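Local coordinates for protein retinol dehydratase (Spodoptera frugiperda, PDB 1FMJ) that probably dehydrates retinol to anhydroretinol, using a sulfotransferase fold that binds retinol and the cofactor product adenosine-3',5'-diphosphate, at residues Val68-Thr79 against Met180-Val190; Lys162-Met170 against Leu224-Ala234. All coordinates share one frame; numbering follows the deposited sequence.

Interaction 1: Val68-Thr79 against Met180-Val190; sequences VASYQRSGTTMT and MVYLARDPRDV. With A3P (adenosine-3'-5'-diphosphate), chain G.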
loop_
_atom_site.group_PDB
_atom_site.type_symbol
_atom_site.label_atom_id
_atom_site.label_comp_id
_atom_site.label_asym_id
_atom_site.label_seq_id
_atom_site.Cartn_x
_atom_site.Cartn_y
_atom_site.Cartn_z
ATOM N N VAL A 68 -9.407 -1.835 -2.646
ATOM C CA VAL A 68 -8.669 -2.425 -1.548
ATOM C C VAL A 68 -7.697 -1.298 -1.217
ATOM O O VAL A 68 -6.836 -0.934 -2.033
ATOM C CB VAL A 68 -7.918 -3.692 -1.968
ATOM C CG1 VAL A 68 -7.123 -4.227 -0.787
ATOM C CG2 VAL A 68 -8.917 -4.743 -2.441
ATOM N N ALA A 69 -7.866 -0.723 -0.032
ATOM C CA ALA A 69 -7.051 0.399 0.399
ATOM C C ALA A 69 -6.366 0.094 1.714
ATOM O O ALA A 69 -6.783 -0.800 2.452
ATOM C CB ALA A 69 -7.925 1.649 0.536
ATOM N N SER A 70 -5.320 0.847 2.012
ATOM C CA SER A 70 -4.574 0.621 3.241
ATOM C C SER A 70 -3.347 1.486 3.274
ATOM O O SER A 70 -2.968 2.075 2.261
ATOM C CB SER A 70 -4.073 -0.819 3.275
ATOM O OG SER A 70 -3.140 -0.990 2.217
ATOM N N TYR A 71 -2.722 1.571 4.443
ATOM C CA TYR A 71 -1.453 2.265 4.507
ATOM C C TYR A 71 -0.580 1.079 4.062
ATOM O O TYR A 71 -0.823 -0.053 4.485
ATOM C CB TYR A 71 -1.063 2.679 5.919
ATOM C CG TYR A 71 0.310 3.292 5.888
ATOM C CD1 TYR A 71 0.491 4.617 5.494
ATOM C CD2 TYR A 71 1.442 2.502 6.069
ATOM C CE1 TYR A 71 1.766 5.136 5.264
ATOM C CE2 TYR A 71 2.714 3.006 5.841
ATOM C CZ TYR A 71 2.869 4.320 5.431
ATOM O OH TYR A 71 4.121 4.784 5.117
ATOM N N GLN A 72 0.419 1.317 3.227
ATOM C CA GLN A 72 1.240 0.216 2.714
ATOM C C GLN A 72 1.826 -0.767 3.724
ATOM O O GLN A 72 2.162 -0.403 4.850
ATOM C CB GLN A 72 2.376 0.753 1.838
ATOM C CG GLN A 72 3.368 1.662 2.560
ATOM C CD GLN A 72 4.702 1.755 1.823
ATOM O OE1 GLN A 72 5.717 1.214 2.273
ATOM N NE2 GLN A 72 4.701 2.433 0.681
ATOM N N ARG A 73 1.934 -2.020 3.283
ATOM C CA ARG A 73 2.495 -3.121 4.065
ATOM C C ARG A 73 1.596 -3.541 5.216
ATOM O O ARG A 73 2.064 -4.058 6.224
ATOM C CB ARG A 73 3.889 -2.732 4.586
ATOM C CG ARG A 73 4.835 -2.255 3.483
ATOM C CD ARG A 73 4.897 -3.240 2.315
ATOM N NE ARG A 73 5.716 -4.425 2.590
ATOM C CZ ARG A 73 5.738 -5.500 1.811
ATOM N NH1 ARG A 73 4.984 -5.530 0.727
ATOM N NH2 ARG A 73 6.532 -6.531 2.086
ATOM N N SER A 74 0.298 -3.328 5.045
ATOM C CA SER A 74 -0.676 -3.669 6.070
ATOM C C SER A 74 -1.531 -4.873 5.723
ATOM O O SER A 74 -2.475 -5.184 6.447
ATOM C CB SER A 74 -1.591 -2.475 6.334
ATOM O OG SER A 74 -0.851 -1.374 6.818
ATOM N N GLY A 75 -1.224 -5.540 4.616
ATOM C CA GLY A 75 -2.005 -6.707 4.222
ATOM C C GLY A 75 -2.837 -6.541 2.958
ATOM O O GLY A 75 -3.808 -7.264 2.739
ATOM N N THR A 76 -2.449 -5.598 2.107
ATOM C CA THR A 76 -3.185 -5.338 0.871
ATOM C C THR A 76 -3.188 -6.507 -0.124
ATOM O O THR A 76 -4.230 -6.847 -0.686
ATOM C CB THR A 76 -2.615 -4.100 0.150
ATOM O OG1 THR A 76 -2.301 -3.094 1.115
ATOM C CG2 THR A 76 -3.623 -3.533 -0.841
ATOM N N THR A 77 -2.028 -7.120 -0.341
ATOM C CA THR A 77 -1.926 -8.216 -1.308
ATOM C C THR A 77 -2.855 -9.380 -0.991
ATOM O O THR A 77 -3.556 -9.869 -1.875
ATOM C CB THR A 77 -0.485 -8.741 -1.414
ATOM O OG1 THR A 77 0.418 -7.632 -1.494
ATOM C CG2 THR A 77 -0.328 -9.591 -2.673
ATOM N N MET A 78 -2.856 -9.822 0.267
ATOM C CA MET A 78 -3.716 -10.915 0.712
ATOM C C MET A 78 -5.153 -10.577 0.390
ATOM O O MET A 78 -5.874 -11.354 -0.236
ATOM C CB MET A 78 -3.640 -11.090 2.226
ATOM C CG MET A 78 -2.278 -11.367 2.769
ATOM S SD MET A 78 -2.343 -11.303 4.538
ATOM C CE MET A 78 -3.244 -12.824 4.885
ATOM N N THR A 79 -5.562 -9.403 0.859
ATOM C CA THR A 79 -6.917 -8.912 0.667
ATOM C C THR A 79 -7.277 -8.860 -0.811
ATOM O O THR A 79 -8.375 -9.255 -1.200
ATOM C CB THR A 79 -7.077 -7.504 1.269
ATOM O OG1 THR A 79 -6.657 -7.521 2.636
ATOM C CG2 THR A 79 -8.537 -7.052 1.200
ATOM N N MET A 180 -15.332 -0.782 -0.448
ATOM C CA MET A 180 -13.921 -0.696 -0.101
ATOM C C MET A 180 -13.578 -1.538 1.112
ATOM O O MET A 180 -14.347 -1.600 2.075
ATOM C CB MET A 180 -13.537 0.767 0.178
ATOM C CG MET A 180 -12.143 0.960 0.813
ATOM S SD MET A 180 -11.674 2.717 1.046
ATOM C CE MET A 180 -11.434 3.203 -0.660
ATOM N N VAL A 181 -12.428 -2.208 1.048
ATOM C CA VAL A 181 -11.940 -3.004 2.167
ATOM C C VAL A 181 -10.644 -2.316 2.558
ATOM O O VAL A 181 -9.712 -2.240 1.762
ATOM C CB VAL A 181 -11.636 -4.464 1.772
ATOM C CG1 VAL A 181 -11.206 -5.249 3.010
ATOM C CG2 VAL A 181 -12.873 -5.106 1.163
ATOM N N TYR A 182 -10.588 -1.799 3.776
ATOM C CA TYR A 182 -9.402 -1.107 4.228
ATOM C C TYR A 182 -8.693 -1.917 5.292
ATOM O O TYR A 182 -9.299 -2.355 6.277
ATOM C CB TYR A 182 -9.772 0.266 4.778
ATOM C CG TYR A 182 -8.599 1.073 5.274
ATOM C CD1 TYR A 182 -8.038 2.074 4.491
ATOM C CD2 TYR A 182 -8.069 0.853 6.547
ATOM C CE1 TYR A 182 -6.972 2.853 4.962
ATOM C CE2 TYR A 182 -7.009 1.615 7.026
ATOM C CZ TYR A 182 -6.469 2.616 6.234
ATOM O OH TYR A 182 -5.452 3.399 6.737
ATOM N N LEU A 183 -7.400 -2.114 5.084
ATOM C CA LEU A 183 -6.584 -2.870 6.020
ATOM C C LEU A 183 -5.679 -1.978 6.855
ATOM O O LEU A 183 -5.080 -1.023 6.343
ATOM C CB LEU A 183 -5.732 -3.893 5.271
ATOM C CG LEU A 183 -6.256 -5.335 5.231
ATOM C CD1 LEU A 183 -6.296 -5.905 6.641
ATOM C CD2 LEU A 183 -7.641 -5.371 4.595
ATOM N N ALA A 184 -5.608 -2.300 8.145
ATOM C CA ALA A 184 -4.771 -1.595 9.110
ATOM C C ALA A 184 -3.929 -2.662 9.796
ATOM O O ALA A 184 -4.320 -3.826 9.866
ATOM C CB ALA A 184 -5.618 -0.854 10.135
ATOM N N ARG A 185 -2.773 -2.263 10.300
ATOM C CA ARG A 185 -1.862 -3.193 10.949
ATOM C C ARG A 185 -1.049 -2.416 11.977
ATOM O O ARG A 185 -0.819 -1.221 11.809
ATOM C CB ARG A 185 -0.928 -3.791 9.891
ATOM C CG ARG A 185 0.027 -4.870 10.392
ATOM C CD ARG A 185 0.992 -5.283 9.285
ATOM N NE ARG A 185 1.865 -6.372 9.719
ATOM C CZ ARG A 185 2.857 -6.881 8.996
ATOM N NH1 ARG A 185 3.124 -6.407 7.779
ATOM N NH2 ARG A 185 3.581 -7.877 9.497
ATOM N N ASP A 186 -0.625 -3.093 13.040
ATOM C CA ASP A 186 0.180 -2.459 14.086
ATOM C C ASP A 186 1.232 -1.622 13.360
ATOM O O ASP A 186 1.968 -2.146 12.534
ATOM C CB ASP A 186 0.865 -3.538 14.925
ATOM C CG ASP A 186 1.579 -2.982 16.139
ATOM O OD1 ASP A 186 2.330 -1.987 16.014
ATOM O OD2 ASP A 186 1.380 -3.555 17.226
ATOM N N PRO A 187 1.321 -0.317 13.672
ATOM C CA PRO A 187 2.271 0.620 13.058
ATOM C C PRO A 187 3.739 0.195 13.146
ATOM O O PRO A 187 4.538 0.475 12.247
ATOM C CB PRO A 187 2.032 1.925 13.824
ATOM C CG PRO A 187 0.700 1.758 14.446
ATOM C CD PRO A 187 0.624 0.320 14.803
ATOM N N ARG A 188 4.097 -0.464 14.238
ATOM C CA ARG A 188 5.477 -0.884 14.428
ATOM C C ARG A 188 5.926 -1.947 13.430
ATOM O O ARG A 188 7.047 -1.882 12.924
ATOM C CB ARG A 188 5.672 -1.328 15.876
ATOM C CG ARG A 188 5.536 -0.147 16.832
ATOM C CD ARG A 188 5.289 -0.578 18.258
ATOM N NE ARG A 188 4.052 -1.330 18.374
ATOM C CZ ARG A 188 3.510 -1.693 19.528
ATOM N NH1 ARG A 188 4.103 -1.370 20.668
ATOM N NH2 ARG A 188 2.375 -2.378 19.539
ATOM N N ASP A 189 5.050 -2.903 13.130
ATOM C CA ASP A 189 5.355 -3.949 12.154
ATOM C C ASP A 189 5.274 -3.380 10.735
ATOM O O ASP A 189 5.947 -3.853 9.820
ATOM C CB ASP A 189 4.369 -5.115 12.282
ATOM C CG ASP A 189 4.590 -5.924 13.535
ATOM O OD1 ASP A 189 5.768 -6.080 13.926
ATOM O OD2 ASP A 189 3.593 -6.423 14.113
ATOM N N VAL A 190 4.408 -2.387 10.556
ATOM C CA VAL A 190 4.252 -1.716 9.275
ATOM C C VAL A 190 5.571 -1.002 8.970
ATOM O O VAL A 190 6.049 -0.998 7.831
ATOM C CB VAL A 190 3.105 -0.654 9.332
ATOM C CG1 VAL A 190 3.129 0.210 8.092
ATOM C CG2 VAL A 190 1.747 -1.344 9.452
HETATM P P1 A3P G . 5.921 -8.550 6.392
HETATM O O1P A3P G . 6.889 -7.614 5.795
HETATM O O2P A3P G . 6.271 -9.955 6.093
HETATM O O3P A3P G . 5.846 -8.355 7.847
HETATM P P2 A3P G . 1.013 -5.279 1.623
HETATM O O4P A3P G . 0.458 -6.307 0.727
HETATM O O5P A3P G . -0.035 -4.318 2.028
HETATM O O6P A3P G . 2.146 -4.582 0.951
HETATM O "O5'" A3P G . 1.560 -5.982 2.928
HETATM C "C5'" A3P G . 2.599 -6.945 2.878
HETATM C "C4'" A3P G . 2.744 -7.667 4.222
HETATM O "O4'" A3P G . 1.800 -8.775 4.236
HETATM C "C3'" A3P G . 4.123 -8.305 4.399
HETATM O "O3'" A3P G . 4.477 -8.248 5.801
HETATM C "C2'" A3P G . 3.891 -9.680 3.809
HETATM O "O2'" A3P G . 4.886 -10.677 4.018
HETATM C "C1'" A3P G . 2.525 -10.001 4.394
HETATM N N9 A3P G . 1.843 -11.090 3.683
HETATM C C8 A3P G . 1.659 -11.274 2.321
HETATM N N7 A3P G . 1.002 -12.355 1.996
HETATM C C5 A3P G . 0.720 -12.943 3.221
HETATM C C6 A3P G . 0.028 -14.145 3.603
HETATM N N6 A3P G . -0.520 -14.986 2.721
HETATM N N1 A3P G . -0.077 -14.443 4.961
HETATM C C2 A3P G . 0.471 -13.605 5.900
HETATM N N3 A3P G . 1.151 -12.441 5.661
HETATM C C4 A3P G . 1.239 -12.169 4.293
HETATM O O HOH W 1 -3.811 1.268 7.034
HETATM O O HOH W 2 -1.871 0.066 8.896
#
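Arg-185 donates from NH1 to the backbone O of Arg-73 (3.0 Å), fastening the end of strand 179-184 to the P-loop-like turn of the sulfotransferase fold, the 5'-phosphosulfate-binding loop between strand 66-70 and helix 76-87. The accepting oxygen lies at the guanidinium edge, 5° out of its plane. NH1 also donates to A3P O3' (3.0 Å), and NH2 to A3P O3P (2.8 Å), so one flat group serves both the loop and the nucleotide's 3'-phosphate. Its reach comes from a straight chain, CG anti to the backbone N (chi1 -176°), running past Ser-74, whose CA and CB rest against Arg-185 CB.

The 5'-phosphate sits at the start of the helix. Gly-75 N, Thr-76 N and Thr-76 OG1 converge on A3P O5P, while Thr-77 N and OG1 both grip O4P; the helix end probably adds favourable polarisation. Gly-75, at the N-cap, has backbone angles (phi 112°) that would press any side chain onto the carbonyl O of Ser-74. Arg-73 folds back on itself, bent at chi2 and chi3, with A3P C5' over one face of its guanidinium; Ser-193 and Phe-310 hold its NE and NH2.

Behind the loop the two strands run parallel: Ala-69 N donates to Val-181 O and Leu-183 N to Ala-69 O (both 3.0 Å). Ser-70 CA lies over a face of the Tyr-182 ring, 4.1 Å from its centroid, a CH-pi contact. A water takes the N-H of Tyr-71 and donates to Leu-183 O, bridging the splaying backbones. On the other side of the sheet, the side chains of Thr-79 and Leu-183 lie alongside one another, pointing opposite ways. Packing there is tight: Leu-183 CD2 comes to 3.1 Å from Thr-79 OG1, the hydroxyl that donates to Gly-75 O and also bonds Tyr-251.

Interaction 2: Lys162-Met170 against Leu224-Ala234; sequences KTHLPLSLM and LTPYFEHVKEA. With RTL (retinol), chain H.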
loop_
_atom_site.group_PDB
_atom_site.type_symbol
_atom_site.label_atom_id
_atom_site.label_comp_id
_atom_site.label_asym_id
_atom_site.label_seq_id
_atom_site.Cartn_x
_atom_site.Cartn_y
_atom_site.Cartn_z
ATOM N N LYS A 162 -6.523 -0.879 -6.365
ATOM C CA LYS A 162 -5.641 -0.986 -5.211
ATOM C C LYS A 162 -5.149 0.423 -4.941
ATOM O O LYS A 162 -4.789 1.138 -5.874
ATOM C CB LYS A 162 -4.443 -1.877 -5.531
ATOM C CG LYS A 162 -3.256 -1.675 -4.603
ATOM C CD LYS A 162 -2.042 -2.436 -5.102
ATOM C CE LYS A 162 -0.823 -2.136 -4.269
ATOM N NZ LYS A 162 0.351 -2.902 -4.739
ATOM N N THR A 163 -5.137 0.843 -3.683
ATOM C CA THR A 163 -4.654 2.183 -3.393
ATOM C C THR A 163 -4.151 2.342 -1.973
ATOM O O THR A 163 -4.598 1.647 -1.054
ATOM C CB THR A 163 -5.754 3.265 -3.640
ATOM O OG1 THR A 163 -5.170 4.571 -3.517
ATOM C CG2 THR A 163 -6.867 3.149 -2.614
ATOM N N HIS A 164 -3.203 3.255 -1.806
ATOM C CA HIS A 164 -2.668 3.563 -0.498
ATOM C C HIS A 164 -3.037 5.021 -0.217
ATOM O O HIS A 164 -2.487 5.656 0.668
ATOM C CB HIS A 164 -1.147 3.357 -0.460
ATOM C CG HIS A 164 -0.726 1.944 -0.733
ATOM N ND1 HIS A 164 -1.263 0.866 -0.062
ATOM C CD2 HIS A 164 0.169 1.431 -1.611
ATOM C CE1 HIS A 164 -0.718 -0.250 -0.516
ATOM N NE2 HIS A 164 0.155 0.064 -1.456
ATOM N N LEU A 165 -3.980 5.558 -0.984
ATOM C CA LEU A 165 -4.381 6.939 -0.746
ATOM C C LEU A 165 -5.429 7.021 0.353
ATOM O O LEU A 165 -6.360 6.216 0.396
ATOM C CB LEU A 165 -4.933 7.584 -2.025
ATOM C CG LEU A 165 -3.894 7.881 -3.115
ATOM C CD1 LEU A 165 -4.566 8.497 -4.323
ATOM C CD2 LEU A 165 -2.826 8.806 -2.566
ATOM N N PRO A 166 -5.263 7.975 1.283
ATOM C CA PRO A 166 -6.229 8.143 2.369
ATOM C C PRO A 166 -7.518 8.652 1.718
ATOM O O PRO A 166 -7.475 9.253 0.640
ATOM C CB PRO A 166 -5.557 9.184 3.272
ATOM C CG PRO A 166 -4.751 9.990 2.316
ATOM C CD PRO A 166 -4.148 8.928 1.423
ATOM N N LEU A 167 -8.655 8.398 2.351
ATOM C CA LEU A 167 -9.937 8.808 1.795
ATOM C C LEU A 167 -10.068 10.280 1.405
ATOM O O LEU A 167 -10.736 10.587 0.423
ATOM C CB LEU A 167 -11.075 8.434 2.759
ATOM C CG LEU A 167 -11.243 6.941 3.085
ATOM C CD1 LEU A 167 -12.470 6.743 3.976
ATOM C CD2 LEU A 167 -11.392 6.129 1.793
ATOM N N SER A 168 -9.430 11.182 2.148
ATOM C CA SER A 168 -9.535 12.614 1.859
ATOM C C SER A 168 -8.966 13.070 0.516
ATOM O O SER A 168 -9.252 14.184 0.064
ATOM C CB SER A 168 -8.898 13.426 2.988
ATOM O OG SER A 168 -7.524 13.145 3.102
ATOM N N LEU A 169 -8.156 12.229 -0.124
ATOM C CA LEU A 169 -7.597 12.588 -1.424
ATOM C C LEU A 169 -8.430 11.971 -2.541
ATOM O O LEU A 169 -8.198 12.215 -3.721
ATOM C CB LEU A 169 -6.140 12.125 -1.536
ATOM C CG LEU A 169 -5.214 12.788 -0.510
ATOM C CD1 LEU A 169 -3.766 12.381 -0.751
ATOM C CD2 LEU A 169 -5.373 14.304 -0.611
ATOM N N MET A 170 -9.404 11.157 -2.166
ATOM C CA MET A 170 -10.262 10.530 -3.160
ATOM C C MET A 170 -11.637 11.174 -3.067
ATOM O O MET A 170 -11.927 11.882 -2.102
ATOM C CB MET A 170 -10.320 9.016 -2.933
ATOM C CG MET A 170 -8.964 8.340 -3.181
ATOM S SD MET A 170 -8.977 6.534 -3.149
ATOM C CE MET A 170 -9.452 6.224 -1.444
ATOM N N LEU A 224 3.107 8.669 2.227
ATOM C CA LEU A 224 1.701 8.681 2.612
ATOM C C LEU A 224 1.337 8.738 4.092
ATOM O O LEU A 224 0.188 8.481 4.458
ATOM C CB LEU A 224 0.953 7.543 1.900
ATOM C CG LEU A 224 0.839 7.798 0.384
ATOM C CD1 LEU A 224 0.161 6.638 -0.294
ATOM C CD2 LEU A 224 0.050 9.090 0.123
ATOM N N THR A 225 2.307 9.079 4.940
ATOM C CA THR A 225 2.036 9.271 6.362
ATOM C C THR A 225 1.546 10.737 6.361
ATOM O O THR A 225 1.596 11.395 5.317
ATOM C CB THR A 225 3.328 9.160 7.220
ATOM O OG1 THR A 225 4.302 10.107 6.754
ATOM C CG2 THR A 225 3.906 7.743 7.137
ATOM N N PRO A 226 1.101 11.281 7.512
ATOM C CA PRO A 226 0.987 10.743 8.874
ATOM C C PRO A 226 0.230 9.425 8.909
ATOM O O PRO A 226 -0.888 9.337 8.421
ATOM C CB PRO A 226 0.238 11.847 9.620
ATOM C CG PRO A 226 0.639 13.094 8.883
ATOM C CD PRO A 226 0.533 12.642 7.453
ATOM N N TYR A 227 0.840 8.407 9.500
ATOM C CA TYR A 227 0.214 7.101 9.587
ATOM C C TYR A 227 -1.174 7.103 10.243
ATOM O O TYR A 227 -2.140 6.586 9.680
ATOM C CB TYR A 227 1.115 6.131 10.348
ATOM C CG TYR A 227 0.415 4.826 10.642
ATOM C CD1 TYR A 227 0.292 3.846 9.663
ATOM C CD2 TYR A 227 -0.188 4.602 11.880
ATOM C CE1 TYR A 227 -0.419 2.674 9.905
ATOM C CE2 TYR A 227 -0.905 3.429 12.134
ATOM C CZ TYR A 227 -1.018 2.476 11.145
ATOM O OH TYR A 227 -1.754 1.331 11.377
ATOM N N PHE A 228 -1.284 7.675 11.433
ATOM C CA PHE A 228 -2.577 7.671 12.099
ATOM C C PHE A 228 -3.686 8.472 11.430
ATOM O O PHE A 228 -4.859 8.118 11.552
ATOM C CB PHE A 228 -2.418 8.086 13.554
ATOM C CG PHE A 228 -1.887 6.995 14.419
ATOM C CD1 PHE A 228 -0.559 6.995 14.833
ATOM C CD2 PHE A 228 -2.713 5.939 14.801
ATOM C CE1 PHE A 228 -0.070 5.961 15.617
ATOM C CE2 PHE A 228 -2.226 4.905 15.582
ATOM C CZ PHE A 228 -0.904 4.916 15.992
ATOM N N GLU A 229 -3.339 9.542 10.726
ATOM C CA GLU A 229 -4.369 10.316 10.034
ATOM C C GLU A 229 -4.939 9.452 8.913
ATOM O O GLU A 229 -6.132 9.509 8.604
ATOM C CB GLU A 229 -3.790 11.608 9.457
ATOM C CG GLU A 229 -3.321 12.604 10.517
ATOM C CD GLU A 229 -4.330 12.764 11.641
ATOM O OE1 GLU A 229 -5.535 12.917 11.335
ATOM O OE2 GLU A 229 -3.924 12.736 12.826
ATOM N N HIS A 230 -4.080 8.634 8.314
ATOM C CA HIS A 230 -4.491 7.744 7.222
ATOM C C HIS A 230 -5.489 6.722 7.767
ATOM O O HIS A 230 -6.581 6.540 7.220
ATOM C CB HIS A 230 -3.248 7.043 6.643
ATOM C CG HIS A 230 -3.479 6.360 5.328
ATOM N ND1 HIS A 230 -4.396 5.346 5.165
ATOM C CD2 HIS A 230 -2.865 6.509 4.129
ATOM C CE1 HIS A 230 -4.334 4.893 3.925
ATOM N NE2 HIS A 230 -3.411 5.582 3.276
ATOM N N VAL A 231 -5.124 6.072 8.866
ATOM C CA VAL A 231 -5.993 5.077 9.492
ATOM C C VAL A 231 -7.284 5.681 10.035
ATOM O O VAL A 231 -8.366 5.135 9.827
ATOM C CB VAL A 231 -5.292 4.379 10.666
ATOM C CG1 VAL A 231 -6.252 3.385 11.338
ATOM C CG2 VAL A 231 -4.036 3.662 10.176
ATOM N N LYS A 232 -7.171 6.797 10.749
ATOM C CA LYS A 232 -8.350 7.426 11.335
ATOM C C LYS A 232 -9.434 7.780 10.318
ATOM O O LYS A 232 -10.616 7.632 10.598
ATOM C CB LYS A 232 -7.942 8.663 12.144
ATOM C CG LYS A 232 -7.122 8.303 13.373
ATOM C CD LYS A 232 -6.954 9.469 14.318
ATOM C CE LYS A 232 -6.266 9.013 15.589
ATOM N NZ LYS A 232 -6.244 10.090 16.597
ATOM N N GLU A 233 -9.033 8.234 9.139
ATOM C CA GLU A 233 -10.001 8.590 8.107
ATOM C C GLU A 233 -10.861 7.406 7.698
ATOM O O GLU A 233 -12.049 7.558 7.425
ATOM C CB GLU A 233 -9.293 9.138 6.875
ATOM C CG GLU A 233 -8.934 10.602 6.969
ATOM C CD GLU A 233 -8.431 11.135 5.648
ATOM O OE1 GLU A 233 -8.901 10.631 4.607
ATOM O OE2 GLU A 233 -7.580 12.058 5.644
ATOM N N ALA A 234 -10.257 6.224 7.649
ATOM C CA ALA A 234 -10.991 5.023 7.272
ATOM C C ALA A 234 -11.774 4.524 8.467
ATOM O O ALA A 234 -12.902 4.052 8.330
ATOM C CB ALA A 234 -10.033 3.944 6.799
HETATM C C1 RTL H . 11.548 1.946 -9.211
HETATM C C2 RTL H . 12.360 3.217 -9.621
HETATM C C3 RTL H . 11.755 3.953 -10.810
HETATM C C4 RTL H . 10.559 3.691 -11.722
HETATM C C5 RTL H . 9.906 2.415 -11.183
HETATM C C6 RTL H . 10.285 1.616 -10.093
HETATM C C7 RTL H . 9.533 0.401 -9.681
HETATM C C8 RTL H . 8.412 0.420 -8.902
HETATM C C9 RTL H . 7.664 -0.774 -8.488
HETATM C C10 RTL H . 6.545 -0.585 -7.697
HETATM C C11 RTL H . 5.600 -1.570 -7.126
HETATM C C12 RTL H . 5.369 -1.336 -5.791
HETATM C C13 RTL H . 4.553 -1.964 -4.732
HETATM C C14 RTL H . 4.355 -1.700 -3.406
HETATM C C15 RTL H . 3.213 -0.859 -3.011
HETATM O O1 RTL H . 2.080 -1.591 -2.807
HETATM C C16 RTL H . 11.217 2.306 -7.749
HETATM C C17 RTL H . 12.625 0.850 -9.206
HETATM C C18 RTL H . 8.698 2.056 -12.062
HETATM C C19 RTL H . 8.137 -2.170 -8.937
HETATM C C20 RTL H . 3.830 -3.154 -5.385
HETATM O O HOH W 3 -7.921 6.644 4.629
#
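The imidazole of His-230 carries Pro-166 on one face and the carbonyl O of His-164 at its edge. Pro-166 CB stands 4.1 Å from the ring centroid, 17° off the normal, a CH-pi contact in which the two side chains cross at about a right angle. With CG anti to the backbone N (chi1 -166°), the ring reaches across so that NE2 donates to His-164 O (2.8 Å), which lies 3° out of the ring plane; the donor stands well above the carbonyl plane. ND1, at another edge of the ring, is hydrogen-bonded to Tyr-182 OH, so both ring nitrogens are engaged and the rotation of the ring is fixed.

His-164 turns its own ring edge to retinol, with NE2 2.9 Å from RTL O1. Lys-162, its chain fully extended, donates from NZ to the same oxygen (2.9 Å). Leu-224 brings its CD1 branch against His-164 CB (3.5 Å) and its CD2 branch against Leu-165 CD2.

Farther along, Glu-233 points its carboxylate at the 3-10 segment 167-169. OE1 accepts from Ser-168 N (2.6 Å) and OE2 from Ser-168 OG (2.8 Å), both on the syn side, a two-pronged grip; Lys-41 and Tyr-43 also meet OE2. With an alanine here, the N-H and hydroxyl of Ser-168 would probably lose their acceptor, and Lys-41 its countercharge. A water bridges Leu-167 N and His-230 O beside this grip.

Helix 227-235 is thus tied, through His-230 and Glu-233, to the chain leaving strand 160-163, where Thr-163 OG1 accepts from Leu-165 N in an ST turn. His-230 fixes the backbone of His-164, a second-shell contact, while Ser-70 O holds the imidazole itself at ND1, in the retinol pocket at the C-terminal end of a parallel strand of the sulfotransferase fold.

How the interactions relate
The two contacts alternate along the chain, in the order 68-79, 162-170, 180-190, 224-234, and their centres lie 11 Å apart. Both reach one parallel sheet, in which strand 66-70 is flanked by 160-163 and 179-184. Interaction 1 binds the nucleotide at the ends of the two strands it pairs; interaction 2 leads from the neighbouring strand to the retinol hydroxyl. Helix 227-235 packs against the sheet and links them: Tyr-227 OH probably bonds Arg-185 O (2.8 Å), and Tyr-227 CE2 packs against Pro-187 CG (3.3 Å). One sheet thereby places the nucleotide and retinol sites side by side: the side chain of His-164, bonded to the retinol hydroxyl, comes within about 5 Å of the nucleotide (nearest atoms).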